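B-agarase (Agarivorans gilvus, PDB 5Z6P) probably hydrolyses beta-1,4 glycosidic links of agarose, as an agarase of glycoside hydrolase family 50. Local coordinates at residues 366-380 / 392-404. Residues are numbered along the deposited sequence; the frame is centred on the assembly and turned at random.
Sequences WLPDYNDPLAEHYGY and GETYSFYAANLQR
Tyr-395 lays its ring under Pro-368, whose CD sits over the ring face 4.1 Å from the centroid, a CH-pi contact suited to the rigid proline. An edge of the same ring points at the face of Tyr-378 in a T-shaped pair, the planes 63° apart. With CG anti to the backbone N (chi1 -166°), Tyr-395 reaches from its strand into the 3-10 segment 373-377, and its OH donates to Leu-374 O at 2.7 Å, from above the carbonyl plane.

Glu-393, long and extended, crosses the other face of Tyr-378; its OE2 accepts from Tyr-370 OH on the syn lone pair, 2.9 Å away, while OE1 is hydrogen-bonded to Thr-317 OG1 of strand 315-325. Gly-379 and Thr-394 form a hydrogen-bonded pair of the antiparallel hairpin; on the opposite face from these side chains, Thr-394 OG1 lies 3.3 Å from Gly-379 CA, where a bare CA leaves it room.

His-377 rests one ring face on the peptide joining Ala-399 to Ala-400 in helix 397-406, and the Ala-399 methyl touches ND1; small alanines suit this closeness. Its NE2 donates to Gln-403 OE1 in the carbonyl plane, at 2.7 Å. Further along, Arg-404 NH2 lies over one face of Trp-366 near its rim, 3.3 Å from CZ3, the planes 49° apart, with NH1 held by Asn-401 and Arg-225 O.

Tyrosine hydroxyls thus tie loop and 3-10 segment to the hairpin strand, and the histidine–glutamine bond ties them to the helix.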
ATOM      1  N   TRP A 366      26.557  13.840   3.720  1.00 20.70           N
ATOM      2  CA  TRP A 366      26.648  14.345   5.084  1.00 18.10           C
ATOM      3  C   TRP A 366      25.869  13.515   6.098  1.00 22.33           C
ATOM      4  O   TRP A 366      24.699  13.190   5.901  1.00 15.44           O
ATOM      5  CB  TRP A 366      26.163  15.785   5.151  1.00 20.26           C
ATOM      6  CG  TRP A 366      26.159  16.358   6.532  1.00 20.69           C
ATOM      7  CD1 TRP A 366      27.201  16.976   7.164  1.00 22.61           C
ATOM      8  CD2 TRP A 366      25.059  16.392   7.452  1.00 20.32           C
ATOM      9  NE1 TRP A 366      26.819  17.381   8.418  1.00 21.91           N
ATOM     10  CE2 TRP A 366      25.510  17.033   8.621  1.00 21.87           C
ATOM     11  CE3 TRP A 366      23.737  15.929   7.407  1.00 20.07           C
ATOM     12  CZ2 TRP A 366      24.688  17.229   9.730  1.00 18.29           C
ATOM     13  CZ3 TRP A 366      22.929  16.129   8.501  1.00 18.04           C
ATOM     14  CH2 TRP A 366      23.410  16.773   9.651  1.00 18.46           C
ATOM     15  N   LEU A 367      26.557  13.162   7.176  1.00 20.86           N
ATOM     16  CA  LEU A 367      25.933  12.682   8.392  1.00 18.61           C
ATOM     17  C   LEU A 367      26.603  13.454   9.524  1.00 18.57           C
ATOM     18  O   LEU A 367      27.792  13.739   9.450  1.00 18.16           O
ATOM     19  CB  LEU A 367      26.091  11.167   8.540  1.00 19.02           C
ATOM     20  CG  LEU A 367      25.152  10.384   7.613  1.00 14.59           C
ATOM     21  CD1 LEU A 367      25.506   8.924   7.584  1.00 17.34           C
ATOM     22  CD2 LEU A 367      23.721  10.580   8.047  1.00 18.21           C
ATOM     23  N   PRO A 368      25.841  13.825  10.559  1.00 18.19           N
ATOM     24  CA  PRO A 368      26.432  14.690  11.582  1.00 18.07           C
ATOM     25  C   PRO A 368      27.504  14.000  12.427  1.00 21.04           C
ATOM     26  O   PRO A 368      27.402  12.805  12.702  1.00 17.44           O
ATOM     27  CB  PRO A 368      25.237  15.070  12.454  1.00 19.46           C
ATOM     28  CG  PRO A 368      24.270  13.917  12.286  1.00 18.98           C
ATOM     29  CD  PRO A 368      24.430  13.504  10.843  1.00 16.99           C
ATOM     30  N   ASP A 369      28.525  14.766  12.801  1.00 19.48           N
ATOM     31  CA  ASP A 369      29.428  14.377  13.874  1.00 23.11           C
ATOM     32  C   ASP A 369      28.609  14.073  15.113  1.00 20.57           C
ATOM     33  O   ASP A 369      27.557  14.662  15.318  1.00 24.53           O
ATOM     34  CB  ASP A 369      30.443  15.484  14.178  1.00 25.31           C
ATOM     35  CG  ASP A 369      31.383  15.745  13.025  1.00 31.63           C
ATOM     36  OD1 ASP A 369      31.512  14.866  12.142  1.00 29.21           O
ATOM     37  OD2 ASP A 369      32.005  16.828  13.006  1.00 34.67           O
ATOM     38  N   TYR A 370      29.088  13.167  15.948  1.00 22.99           N
ATOM     39  CA  TYR A 370      28.289  12.745  17.087  1.00 21.89           C
ATOM     40  C   TYR A 370      28.179  13.830  18.150  1.00 23.33           C
ATOM     41  O   TYR A 370      27.363  13.718  19.056  1.00 24.94           O
ATOM     42  CB  TYR A 370      28.859  11.456  17.677  1.00 24.27           C
ATOM     43  CG  TYR A 370      28.714  10.265  16.745  1.00 23.65           C
ATOM     44  CD1 TYR A 370      27.470   9.700  16.502  1.00 23.38           C
ATOM     45  CD2 TYR A 370      29.817   9.704  16.115  1.00 25.26           C
ATOM     46  CE1 TYR A 370      27.331   8.623  15.656  1.00 21.90           C
ATOM     47  CE2 TYR A 370      29.682   8.613  15.264  1.00 20.23           C
ATOM     48  CZ  TYR A 370      28.434   8.080  15.040  1.00 20.04           C
ATOM     49  OH  TYR A 370      28.278   7.000  14.195  1.00 20.38           O
ATOM     50  N   ASN A 371      28.994  14.881  18.032  1.00 25.14           N
ATOM     51  CA  ASN A 371      28.875  16.048  18.912  1.00 29.94           C
ATOM     52  C   ASN A 371      28.053  17.184  18.289  1.00 24.36           C
ATOM     53  O   ASN A 371      27.848  18.227  18.905  1.00 29.67           O
ATOM     54  CB  ASN A 371      30.265  16.568  19.328  1.00 31.46           C
ATOM     55  CG  ASN A 371      31.193  16.833  18.145  1.00 35.43           C
ATOM     56  OD1 ASN A 371      30.771  17.287  17.084  1.00 34.09           O
ATOM     57  ND2 ASN A 371      32.478  16.542  18.335  1.00 40.18           N
ATOM     58  N   ASP A 372      27.592  16.971  17.063  1.00 24.56           N
ATOM     59  CA  ASP A 372      26.752  17.937  16.352  1.00 21.10           C
ATOM     60  C   ASP A 372      25.357  17.882  16.961  1.00 21.06           C
ATOM     61  O   ASP A 372      24.846  16.801  17.203  1.00 23.96           O
ATOM     62  CB  ASP A 372      26.731  17.598  14.854  1.00 21.94           C
ATOM     63  CG  ASP A 372      25.993  18.625  14.002  1.00 21.13           C
ATOM     64  OD1 ASP A 372      24.954  19.163  14.420  1.00 26.20           O
ATOM     65  OD2 ASP A 372      26.447  18.871  12.872  1.00 24.95           O
ATOM     66  N   PRO A 373      24.742  19.040  17.240  1.00 21.59           N
ATOM     67  CA  PRO A 373      23.368  19.017  17.771  1.00 22.62           C
ATOM     68  C   PRO A 373      22.372  18.216  16.906  1.00 21.00           C
ATOM     69  O   PRO A 373      21.390  17.684  17.431  1.00 21.93           O
ATOM     70  CB  PRO A 373      22.979  20.496  17.800  1.00 23.09           C
ATOM     71  CG  PRO A 373      24.279  21.212  17.952  1.00 22.38           C
ATOM     72  CD  PRO A 373      25.300  20.403  17.199  1.00 22.79           C
ATOM     73  N   LEU A 374      22.629  18.135  15.608  1.00 19.68           N
ATOM     74  CA  LEU A 374      21.775  17.367  14.711  1.00 19.50           C
ATOM     75  C   LEU A 374      22.025  15.855  14.811  1.00 19.54           C
ATOM     76  O   LEU A 374      21.351  15.074  14.149  1.00 21.79           O
ATOM     77  CB  LEU A 374      21.962  17.832  13.272  1.00 16.76           C
ATOM     78  CG  LEU A 374      21.525  19.262  12.950  1.00 18.79           C
ATOM     79  CD1 LEU A 374      21.922  19.624  11.543  1.00 17.59           C
ATOM     80  CD2 LEU A 374      20.020  19.474  13.169  1.00 18.59           C
ATOM     81  N   ALA A 375      22.972  15.444  15.651  1.00 18.79           N
ATOM     82  CA  ALA A 375      23.188  14.013  15.932  1.00 20.17           C
ATOM     83  C   ALA A 375      22.061  13.453  16.785  1.00 21.07           C
ATOM     84  O   ALA A 375      21.923  12.246  16.922  1.00 21.09           O
ATOM     85  CB  ALA A 375      24.531  13.777  16.629  1.00 20.33           C
ATOM     86  N   GLU A 376      21.274  14.349  17.363  1.00 16.30           N
ATOM     87  CA  GLU A 376      20.074  13.992  18.100  1.00 19.00           C
ATOM     88  C   GLU A 376      19.157  13.053  17.316  1.00 21.20           C
ATOM     89  O   GLU A 376      18.362  12.315  17.891  1.00 20.85           O
ATOM     90  CB  GLU A 376      19.311  15.266  18.474  1.00 19.43           C
ATOM     91  CG  GLU A 376      18.028  15.043  19.236  1.00 23.65           C
ATOM     92  CD  GLU A 376      18.274  14.520  20.643  1.00 27.34           C
ATOM     93  OE1 GLU A 376      19.350  14.804  21.199  1.00 29.14           O
ATOM     94  OE2 GLU A 376      17.394  13.826  21.188  1.00 35.10           O
ATOM     95  N   HIS A 377      19.257  13.094  15.993  1.00 22.40           N
ATOM     96  CA  HIS A 377      18.327  12.365  15.154  1.00 19.81           C
ATOM     97  C   HIS A 377      18.883  11.039  14.680  1.00 20.33           C
ATOM     98  O   HIS A 377      18.279  10.386  13.838  1.00 20.70           O
ATOM     99  CB  HIS A 377      17.907  13.249  13.977  1.00 19.71           C
ATOM    100  CG  HIS A 377      17.520  14.625  14.409  1.00 18.88           C
ATOM    101  ND1 HIS A 377      16.417  14.869  15.192  1.00 18.87           N
ATOM    102  CD2 HIS A 377      18.143  15.813  14.253  1.00 17.88           C
ATOM    103  CE1 HIS A 377      16.352  16.156  15.467  1.00 17.44           C
ATOM    104  NE2 HIS A 377      17.389  16.751  14.906  1.00 19.52           N
ATOM    105  N   TYR A 378      20.029  10.636  15.222  1.00 17.82           N
ATOM    106  CA  TYR A 378      20.464   9.257  15.081  1.00 17.95           C
ATOM    107  C   TYR A 378      19.494   8.355  15.855  1.00 16.43           C
ATOM    108  O   TYR A 378      18.887   8.772  16.826  1.00 18.51           O
ATOM    109  CB  TYR A 378      21.901   9.051  15.591  1.00 19.20           C
ATOM    110  CG  TYR A 378      22.981   9.500  14.634  1.00 19.22           C
ATOM    111  CD1 TYR A 378      23.121   8.897  13.399  1.00 18.41           C
ATOM    112  CD2 TYR A 378      23.880  10.513  14.979  1.00 18.80           C
ATOM    113  CE1 TYR A 378      24.100   9.286  12.523  1.00 20.37           C
ATOM    114  CE2 TYR A 378      24.868  10.914  14.101  1.00 18.45           C
ATOM    115  CZ  TYR A 378      24.973  10.294  12.874  1.00 19.43           C
ATOM    116  OH  TYR A 378      25.943  10.661  11.984  1.00 18.35           O
ATOM    117  N   GLY A 379      19.348   7.123  15.397  1.00 17.33           N
ATOM    118  CA  GLY A 379      18.579   6.117  16.101  1.00 16.38           C
ATOM    119  C   GLY A 379      19.264   4.787  15.876  1.00 17.81           C
ATOM    120  O   GLY A 379      20.344   4.742  15.284  1.00 18.15           O
ATOM    121  N   TYR A 380      18.634   3.710  16.329  1.00 15.69           N
ATOM    122  CA  TYR A 380      19.219   2.385  16.218  1.00 17.94           C
ATOM    123  C   TYR A 380      18.142   1.318  16.056  1.00 19.96           C
ATOM    124  O   TYR A 380      17.145   1.302  16.772  1.00 23.01           O
ATOM    125  CB  TYR A 380      20.084   2.087  17.449  1.00 20.90           C
ATOM    126  CG  TYR A 380      20.638   0.685  17.514  1.00 22.17           C
ATOM    127  CD1 TYR A 380      21.676   0.286  16.680  1.00 21.89           C
ATOM    128  CD2 TYR A 380      20.136  -0.240  18.417  1.00 22.32           C
ATOM    129  CE1 TYR A 380      22.193  -0.998  16.745  1.00 20.88           C
ATOM    130  CE2 TYR A 380      20.651  -1.526  18.487  1.00 23.16           C
ATOM    131  CZ  TYR A 380      21.682  -1.894  17.646  1.00 22.69           C
ATOM    132  OH  TYR A 380      22.196  -3.165  17.695  1.00 23.17           O
ATOM    133  N   GLY A 392      21.211  -1.840  12.863  1.00 23.11           N
ATOM    134  CA  GLY A 392      22.000  -0.747  12.351  1.00 19.58           C
ATOM    135  C   GLY A 392      21.649   0.605  12.913  1.00 16.89           C
ATOM    136  O   GLY A 392      20.562   0.837  13.412  1.00 19.26           O
ATOM    137  N   GLU A 393      22.600   1.513  12.816  1.00 20.40           N
ATOM    138  CA  GLU A 393      22.348   2.912  13.092  1.00 18.32           C
ATOM    139  C   GLU A 393      21.367   3.454  12.063  1.00 18.35           C
ATOM    140  O   GLU A 393      21.406   3.053  10.911  1.00 17.16           O
ATOM    141  CB  GLU A 393      23.657   3.694  13.057  1.00 17.08           C
ATOM    142  CG  GLU A 393      23.510   5.175  13.244  1.00 18.55           C
ATOM    143  CD  GLU A 393      24.816   5.915  13.040  1.00 19.96           C
ATOM    144  OE1 GLU A 393      25.091   6.341  11.906  1.00 20.16           O
ATOM    145  OE2 GLU A 393      25.566   6.072  14.021  1.00 22.48           O
ATOM    146  N   THR A 394      20.484   4.346  12.488  1.00 16.48           N
ATOM    147  CA  THR A 394      19.590   5.019  11.563  1.00 17.35           C
ATOM    148  C   THR A 394      19.701   6.522  11.689  1.00 21.45           C
ATOM    149  O   THR A 394      20.282   7.043  12.648  1.00 19.45           O
ATOM    150  CB  THR A 394      18.111   4.629  11.790  1.00 17.26           C
ATOM    151  OG1 THR A 394      17.677   5.096  13.072  1.00 15.32           O
ATOM    152  CG2 THR A 394      17.929   3.128  11.694  1.00 16.14           C
ATOM    153  N   TYR A 395      19.124   7.218  10.719  1.00 16.67           N
ATOM    154  CA  TYR A 395      19.053   8.652  10.804  1.00 16.47           C
ATOM    155  C   TYR A 395      17.770   9.135  10.161  1.00 16.61           C
ATOM    156  O   TYR A 395      17.321   8.577   9.175  1.00 19.22           O
ATOM    157  CB  TYR A 395      20.266   9.297  10.135  1.00 13.99           C
ATOM    158  CG  TYR A 395      20.414  10.753  10.490  1.00 18.23           C
ATOM    159  CD1 TYR A 395      20.862  11.136  11.749  1.00 17.70           C
ATOM    160  CD2 TYR A 395      20.083  11.750   9.585  1.00 14.84           C
ATOM    161  CE1 TYR A 395      20.999  12.472  12.083  1.00 17.66           C
ATOM    162  CE2 TYR A 395      20.218  13.088   9.915  1.00 16.03           C
ATOM    163  CZ  TYR A 395      20.676  13.443  11.162  1.00 16.06           C
ATOM    164  OH  TYR A 395      20.804  14.775  11.495  1.00 17.99           O
ATOM    165  N   SER A 396      17.184  10.167  10.743  1.00 17.91           N
ATOM    166  CA  SER A 396      16.034  10.829  10.141  1.00 17.07           C
ATOM    167  C   SER A 396      16.432  12.220   9.666  1.00 15.64           C
ATOM    168  O   SER A 396      16.553  13.142  10.460  1.00 17.58           O
ATOM    169  CB  SER A 396      14.878  10.911  11.129  1.00 15.56           C
ATOM    170  OG  SER A 396      13.919  11.859  10.711  1.00 14.57           O
ATOM    171  N   PHE A 397      16.659  12.356   8.368  1.00 16.04           N
ATOM    172  CA  PHE A 397      16.862  13.668   7.768  1.00 18.47           C
ATOM    173  C   PHE A 397      15.618  14.558   7.932  1.00 17.51           C
ATOM    174  O   PHE A 397      15.728  15.768   8.063  1.00 16.68           O
ATOM    175  CB  PHE A 397      17.235  13.536   6.284  1.00 16.30           C
ATOM    176  CG  PHE A 397      18.607  12.975   6.052  1.00 17.56           C
ATOM    177  CD1 PHE A 397      19.718  13.810   6.032  1.00 18.15           C
ATOM    178  CD2 PHE A 397      18.799  11.612   5.869  1.00 19.30           C
ATOM    179  CE1 PHE A 397      20.997  13.296   5.834  1.00 16.84           C
ATOM    180  CE2 PHE A 397      20.073  11.101   5.654  1.00 17.00           C
ATOM    181  CZ  PHE A 397      21.167  11.945   5.636  1.00 17.62           C
ATOM    182  N   TYR A 398      14.433  13.962   7.958  1.00 15.92           N
ATOM    183  CA  TYR A 398      13.232  14.773   8.147  1.00 16.92           C
ATOM    184  C   TYR A 398      13.252  15.490   9.504  1.00 18.26           C
ATOM    185  O   TYR A 398      12.973  16.686   9.578  1.00 16.74           O
ATOM    186  CB  TYR A 398      11.967  13.922   8.018  1.00 15.83           C
ATOM    187  CG  TYR A 398      10.681  14.724   8.014  1.00 14.90           C
ATOM    188  CD1 TYR A 398      10.262  15.395   6.877  1.00 13.97           C
ATOM    189  CD2 TYR A 398       9.887  14.797   9.148  1.00 14.24           C
ATOM    190  CE1 TYR A 398       9.090  16.127   6.874  1.00 12.67           C
ATOM    191  CE2 TYR A 398       8.719  15.510   9.152  1.00 13.73           C
ATOM    192  CZ  TYR A 398       8.320  16.171   8.015  1.00 14.73           C
ATOM    193  OH  TYR A 398       7.144  16.883   8.021  1.00 15.73           O
ATOM    194  N   ALA A 399      13.609  14.759  10.560  1.00 18.78           N
ATOM    195  CA  ALA A 399      13.725  15.334  11.895  1.00 18.53           C
ATOM    196  C   ALA A 399      14.782  16.437  11.903  1.00 17.14           C
ATOM    197  O   ALA A 399      14.575  17.490  12.497  1.00 17.88           O
ATOM    198  CB  ALA A 399      14.060  14.255  12.931  1.00 16.53           C
ATOM    199  N   ALA A 400      15.896  16.185  11.217  1.00 18.29           N
ATOM    200  CA  ALA A 400      16.999  17.149  11.132  1.00 17.56           C
ATOM    201  C   ALA A 400      16.524  18.418  10.460  1.00 19.60           C
ATOM    202  O   ALA A 400      16.846  19.505  10.922  1.00 20.63           O
ATOM    203  CB  ALA A 400      18.189  16.572  10.369  1.00 14.82           C
ATOM    204  N   ASN A 401      15.754  18.267   9.380  1.00 16.03           N
ATOM    205  CA  ASN A 401      15.210  19.414   8.662  1.00 18.60           C
ATOM    206  C   ASN A 401      14.162  20.170   9.482  1.00 16.88           C
ATOM    207  O   ASN A 401      14.052  21.384   9.374  1.00 21.38           O
ATOM    208  CB  ASN A 401      14.642  18.977   7.305  1.00 16.46           C
ATOM    209  CG  ASN A 401      15.729  18.508   6.347  1.00 18.70           C
ATOM    210  OD1 ASN A 401      16.829  19.041   6.338  1.00 19.07           O
ATOM    211  ND2 ASN A 401      15.426  17.497   5.549  1.00 18.65           N
ATOM    212  N   LEU A 402      13.407  19.469  10.315  1.00 18.40           N
ATOM    213  CA  LEU A 402      12.537  20.155  11.250  1.00 19.10           C
ATOM    214  C   LEU A 402      13.345  21.070  12.191  1.00 19.47           C
ATOM    215  O   LEU A 402      12.971  22.221  12.434  1.00 20.22           O
ATOM    216  CB  LEU A 402      11.718  19.156  12.061  1.00 20.73           C
ATOM    217  CG  LEU A 402      10.708  18.304  11.289  1.00 18.07           C
ATOM    218  CD1 LEU A 402       9.817  17.538  12.263  1.00 19.83           C
ATOM    219  CD2 LEU A 402       9.877  19.158  10.333  1.00 17.34           C
ATOM    220  N   GLN A 403      14.453  20.556  12.717  1.00 21.12           N
ATOM    221  CA  GLN A 403      15.284  21.347  13.614  1.00 19.15           C
ATOM    222  C   GLN A 403      15.938  22.524  12.869  1.00 20.27           C
ATOM    223  O   GLN A 403      15.955  23.644  13.375  1.00 22.08           O
ATOM    224  CB  GLN A 403      16.351  20.477  14.284  1.00 18.70           C
ATOM    225  CG  GLN A 403      17.172  21.244  15.301  1.00 20.42           C
ATOM    226  CD  GLN A 403      18.035  20.360  16.161  1.00 21.82           C
ATOM    227  OE1 GLN A 403      18.007  19.138  16.043  1.00 22.32           O
ATOM    228  NE2 GLN A 403      18.813  20.979  17.038  1.00 21.41           N
ATOM    229  N   ARG A 404      16.446  22.260  11.670  1.00 17.50           N
ATOM    230  CA  ARG A 404      16.974  23.303  10.797  1.00 21.89           C
ATOM    231  C   ARG A 404      15.947  24.398  10.548  1.00 22.80           C
ATOM    232  O   ARG A 404      16.269  25.581  10.589  1.00 19.48           O
ATOM    233  CB  ARG A 404      17.421  22.718   9.457  1.00 19.06           C
ATOM    234  CG  ARG A 404      18.696  21.882   9.525  1.00 24.74           C
ATOM    235  CD  ARG A 404      18.988  21.284   8.175  1.00 21.18           C
ATOM    236  NE  ARG A 404      20.331  20.745   8.095  1.00 20.04           N
ATOM    237  CZ  ARG A 404      20.626  19.546   7.608  1.00 19.86           C
ATOM    238  NH1 ARG A 404      19.663  18.744   7.173  1.00 18.37           N
ATOM    239  NH2 ARG A 404      21.888  19.140   7.568  1.00 19.05           N
TER
HETATM  240  O   HOH W   1      19.778  18.743  18.880  1.00 25.34           O
HETATM  241  O   HOH W   2      16.860   7.874  13.251  1.00 21.79           O
HETATM  242  O   HOH W   3      26.853   7.824  11.228  1.00 23.61           O